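2-hydroxychromene-2-carboxylate isomerase (Pseudomonas putida, PDB 2IMF) catalyses the reversible, glutathione-dependent isomerisation of 2-hydroxychromene-2-carboxylate to trans-o-hydroxybenzylidenepyruvate in naphthalene breakdown. Local coordinates at residues Tyr6-Ser11 with Tyr84-Met89. Sequence-based numbering, arbitrary orientation. Where two conformers were deposited one is given.
Sequences YFDFLS and YNSRRM. With TOM (4-(2-methoxyphenyl)-2-oxobut-3-enoic acid), chain F; GSH (glutathione), chain E.
Leu10 and Tyr84 bring the two backbones closest, CA to CA 5.0 Å, where the type I turn Asp8-Ser11, leaving strand 2-7, meets the loop that leads into helix 87-92. Asp8 ties them together, its carboxylate able to accept several donors at once. A chi1 of -178° swings this group away from the Asp8 amide and across to Ser86, whose hydroxyl OG gives OD1 a 2.7 Å bond through the syn lone pair. The same OD1 takes the N-H of Leu10 almost straight, but from above the carboxylate plane, which makes an Asx turn; Asn90 ND2 is a further donor, and OD2 receives Leu39 N. A leucine in place of Asp8 would probably leave the hydroxyl of buried Ser86 without its acceptor and the Asx turn without its closing bond. The small side chain of Ser86 lets the backbones come close, its CB 3.5 Å from Leu10 N. Beside it, Phe9 turns its ring edge to the carbonyl O of Met89, 3.3 Å from CE2. Apolar Leu10 packs CB against Tyr84 CB and sends CD1 to the bound ligand TOM, whose methoxy carbon C11 lies over one face of the Tyr84 ring, 3.3 Å from CE1. Ser11, which binds glutathione and is probably the nucleophile, N-caps helix 12-28 with OG 3.2 Å from glutathione SG2: the thioredoxin-fold active-site turn, here in a kappa-class glutathione transferase.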
loop_
_atom_site.group_PDB
_atom_site.type_symbol
_atom_site.label_atom_id
_atom_site.label_comp_id
_atom_site.label_asym_id
_atom_site.label_seq_id
_atom_site.Cartn_x
_atom_site.Cartn_y
_atom_site.Cartn_z
ATOM N N TYR A 6 0.067 -9.601 -13.236
ATOM C CA TYR A 6 -1.279 -9.156 -13.617
ATOM C C TYR A 6 -1.314 -7.645 -13.551
ATOM O O TYR A 6 -0.954 -7.052 -12.537
ATOM C CB TYR A 6 -2.330 -9.689 -12.652
ATOM C CG TYR A 6 -2.450 -11.168 -12.719
ATOM C CD1 TYR A 6 -1.529 -12.049 -12.046
ATOM C CD2 TYR A 6 -3.378 -11.716 -13.551
ATOM C CE1 TYR A 6 -1.650 -13.430 -12.136
ATOM C CE2 TYR A 6 -3.501 -13.171 -13.691
ATOM C CZ TYR A 6 -2.608 -13.942 -12.947
ATOM O OH TYR A 6 -2.685 -15.360 -13.099
ATOM N N PHE A 7 -1.706 -6.985 -14.630
ATOM C CA PHE A 7 -1.664 -5.527 -14.719
ATOM C C PHE A 7 -2.864 -5.057 -15.558
ATOM O O PHE A 7 -3.488 -5.846 -16.298
ATOM C CB PHE A 7 -0.354 -5.033 -15.366
ATOM C CG PHE A 7 -0.201 -5.455 -16.815
ATOM C CD1 PHE A 7 0.273 -6.707 -17.150
ATOM C CD2 PHE A 7 -0.616 -4.646 -17.831
ATOM C CE1 PHE A 7 0.388 -7.079 -18.480
ATOM C CE2 PHE A 7 -0.580 -5.048 -19.134
ATOM C CZ PHE A 7 -0.036 -6.284 -19.439
ATOM N N ASP A 8 -3.155 -3.755 -15.453
ATOM C CA ASP A 8 -4.117 -3.023 -16.316
ATOM C C ASP A 8 -3.348 -1.751 -16.696
ATOM O O ASP A 8 -2.703 -1.151 -15.823
ATOM C CB ASP A 8 -5.394 -2.728 -15.500
ATOM C CG ASP A 8 -6.497 -2.018 -16.300
ATOM O OD1 ASP A 8 -6.158 -1.199 -17.207
ATOM O OD2 ASP A 8 -7.672 -2.201 -15.964
ATOM N N PHE A 9 -3.312 -1.371 -17.975
ATOM C CA PHE A 9 -2.494 -0.186 -18.370
ATOM C C PHE A 9 -3.009 1.118 -17.738
ATOM O O PHE A 9 -2.275 2.081 -17.774
ATOM C CB PHE A 9 -2.427 -0.033 -19.904
ATOM C CG PHE A 9 -1.566 -1.063 -20.589
ATOM C CD1 PHE A 9 -0.198 -1.093 -20.360
ATOM C CD2 PHE A 9 -2.127 -1.916 -21.498
ATOM C CE1 PHE A 9 0.646 -2.043 -21.026
ATOM C CE2 PHE A 9 -1.330 -2.885 -22.202
ATOM C CZ PHE A 9 0.031 -2.934 -21.956
ATOM N N LEU A 10 -4.199 1.125 -17.150
ATOM C CA LEU A 10 -4.642 2.360 -16.416
ATOM C C LEU A 10 -3.873 2.600 -15.155
ATOM O O LEU A 10 -3.940 3.682 -14.597
ATOM C CB LEU A 10 -6.144 2.362 -16.084
ATOM C CG LEU A 10 -6.626 1.343 -15.069
ATOM C CD1 LEU A 10 -6.373 1.805 -13.617
ATOM C CD2 LEU A 10 -8.109 1.180 -15.216
ATOM N N SER A 11 -3.112 1.597 -14.672
ATOM C CA SER A 11 -2.539 1.641 -13.312
ATOM C C SER A 11 -1.119 2.146 -13.258
ATOM O O SER A 11 -0.245 1.483 -13.765
ATOM C CB SER A 11 -2.661 0.244 -12.737
ATOM O OG SER A 11 -1.885 0.084 -11.526
ATOM N N TYR A 84 -8.106 7.357 -18.246
ATOM C CA TYR A 84 -7.746 5.983 -17.820
ATOM C C TYR A 84 -8.469 4.934 -18.655
ATOM O O TYR A 84 -8.728 3.821 -18.189
ATOM C CB TYR A 84 -8.112 5.806 -16.341
ATOM C CG TYR A 84 -7.490 6.829 -15.472
ATOM C CD1 TYR A 84 -6.125 6.961 -15.427
ATOM C CD2 TYR A 84 -8.256 7.683 -14.689
ATOM C CE1 TYR A 84 -5.515 7.895 -14.588
ATOM C CE2 TYR A 84 -7.659 8.635 -13.830
ATOM C CZ TYR A 84 -6.303 8.745 -13.831
ATOM O OH TYR A 84 -5.728 9.671 -12.989
ATOM N N ASN A 85 -8.745 5.271 -19.929
ATOM C CA ASN A 85 -9.489 4.368 -20.801
ATOM C C ASN A 85 -8.561 3.352 -21.489
ATOM O O ASN A 85 -8.281 3.413 -22.684
ATOM C CB ASN A 85 -10.264 5.158 -21.866
ATOM C CG ASN A 85 -11.243 6.136 -21.222
ATOM O OD1 ASN A 85 -11.746 5.883 -20.132
ATOM N ND2 ASN A 85 -11.454 7.288 -21.860
ATOM N N SER A 86 -8.177 2.359 -20.695
ATOM C CA SER A 86 -7.154 1.393 -21.052
ATOM C C SER A 86 -7.692 0.160 -21.750
ATOM O O SER A 86 -6.898 -0.702 -22.094
ATOM C CB SER A 86 -6.481 0.942 -19.751
ATOM O OG SER A 86 -7.510 0.476 -18.868
ATOM N N ARG A 87 -8.991 0.073 -22.047
ATOM C CA ARG A 87 -9.513 -1.192 -22.571
ATOM C C ARG A 87 -8.877 -1.606 -23.875
ATOM O O ARG A 87 -8.475 -2.773 -24.027
ATOM C CB ARG A 87 -11.009 -1.028 -22.818
ATOM C CG ARG A 87 -11.663 -2.289 -23.453
ATOM C CD ARG A 87 -13.209 -2.182 -23.690
ATOM N NE ARG A 87 -13.953 -1.387 -22.717
ATOM C CZ ARG A 87 -14.275 -1.751 -21.471
ATOM N NH1 ARG A 87 -13.895 -2.928 -20.977
ATOM N NH2 ARG A 87 -14.972 -0.908 -20.703
ATOM N N ARG A 88 -8.744 -0.700 -24.841
ATOM C CA ARG A 88 -8.211 -1.077 -26.146
ATOM C C ARG A 88 -6.790 -1.606 -26.053
ATOM O O ARG A 88 -6.444 -2.631 -26.646
ATOM C CB ARG A 88 -8.317 0.126 -27.111
ATOM C CG ARG A 88 -7.424 0.069 -28.364
ATOM C CD ARG A 88 -7.942 0.921 -29.565
ATOM N NE ARG A 88 -7.871 2.374 -29.361
ATOM C CZ ARG A 88 -8.726 3.265 -29.856
ATOM N NH1 ARG A 88 -9.758 2.896 -30.613
ATOM N NH2 ARG A 88 -8.553 4.549 -29.584
ATOM N N MET A 89 -5.924 -0.877 -25.303
ATOM C CA MET A 89 -4.562 -1.327 -25.202
ATOM C C MET A 89 -4.424 -2.601 -24.373
ATOM O O MET A 89 -3.493 -3.389 -24.628
ATOM C CB MET A 89 -3.545 -0.241 -24.814
ATOM C CG MET A 89 -3.590 1.019 -25.705
ATOM S SD MET A 89 -3.424 0.760 -27.471
ATOM C CE MET A 89 -1.708 0.305 -27.616
HETATM O O8 TOM F . -7.847 4.312 -8.202
HETATM C C9 TOM F . -7.813 3.306 -8.901
HETATM C C10 TOM F . -8.977 2.569 -9.324
HETATM O O11 TOM F . -9.507 1.856 -8.438
HETATM O O10 TOM F . -9.329 2.599 -10.520
HETATM C C8 TOM F . -6.537 2.653 -9.334
HETATM C C7 TOM F . -5.325 3.057 -9.031
HETATM C C1 TOM F . -4.803 4.460 -9.265
HETATM C C6 TOM F . -4.045 4.977 -8.234
HETATM C C5 TOM F . -3.539 6.269 -8.339
HETATM C C4 TOM F . -3.757 6.985 -9.528
HETATM C C3 TOM F . -4.500 6.473 -10.571
HETATM C C2 TOM F . -5.018 5.174 -10.419
HETATM O O2 TOM F . -5.736 4.562 -11.388
HETATM C C11 TOM F . -5.667 5.244 -12.643
HETATM N N1 GSH E . 0.554 0.265 -2.358
HETATM C CA1 GSH E . 0.413 -0.049 -3.744
HETATM C C1 GSH E . 1.664 -0.073 -4.547
HETATM O O11 GSH E . 1.663 -0.594 -5.664
HETATM O O12 GSH E . 2.520 0.668 -4.015
HETATM C CB1 GSH E . -0.948 0.325 -4.320
HETATM C CG1 GSH E . -1.430 -0.437 -5.553
HETATM C CD1 GSH E . -2.779 0.063 -5.986
HETATM O OE1 GSH E . -3.368 1.033 -5.295
HETATM N N2 GSH E . -3.354 -0.437 -7.055
HETATM C CA2 GSH E . -4.725 -0.147 -7.456
HETATM C C2 GSH E . -5.680 -1.208 -7.118
HETATM O O2 GSH E . -5.335 -2.487 -7.379
HETATM C CB2 GSH E . -4.733 0.064 -9.004
HETATM S SG2 GSH E . -3.908 1.624 -9.505
HETATM N N3 GSH E . -6.814 -0.930 -6.544
HETATM C CA3 GSH E . -7.637 -2.021 -6.023
HETATM C C3 GSH E . -7.766 -1.851 -4.526
HETATM O O31 GSH E . -8.410 -2.715 -3.903
HETATM O O32 GSH E . -7.277 -0.820 -3.955
#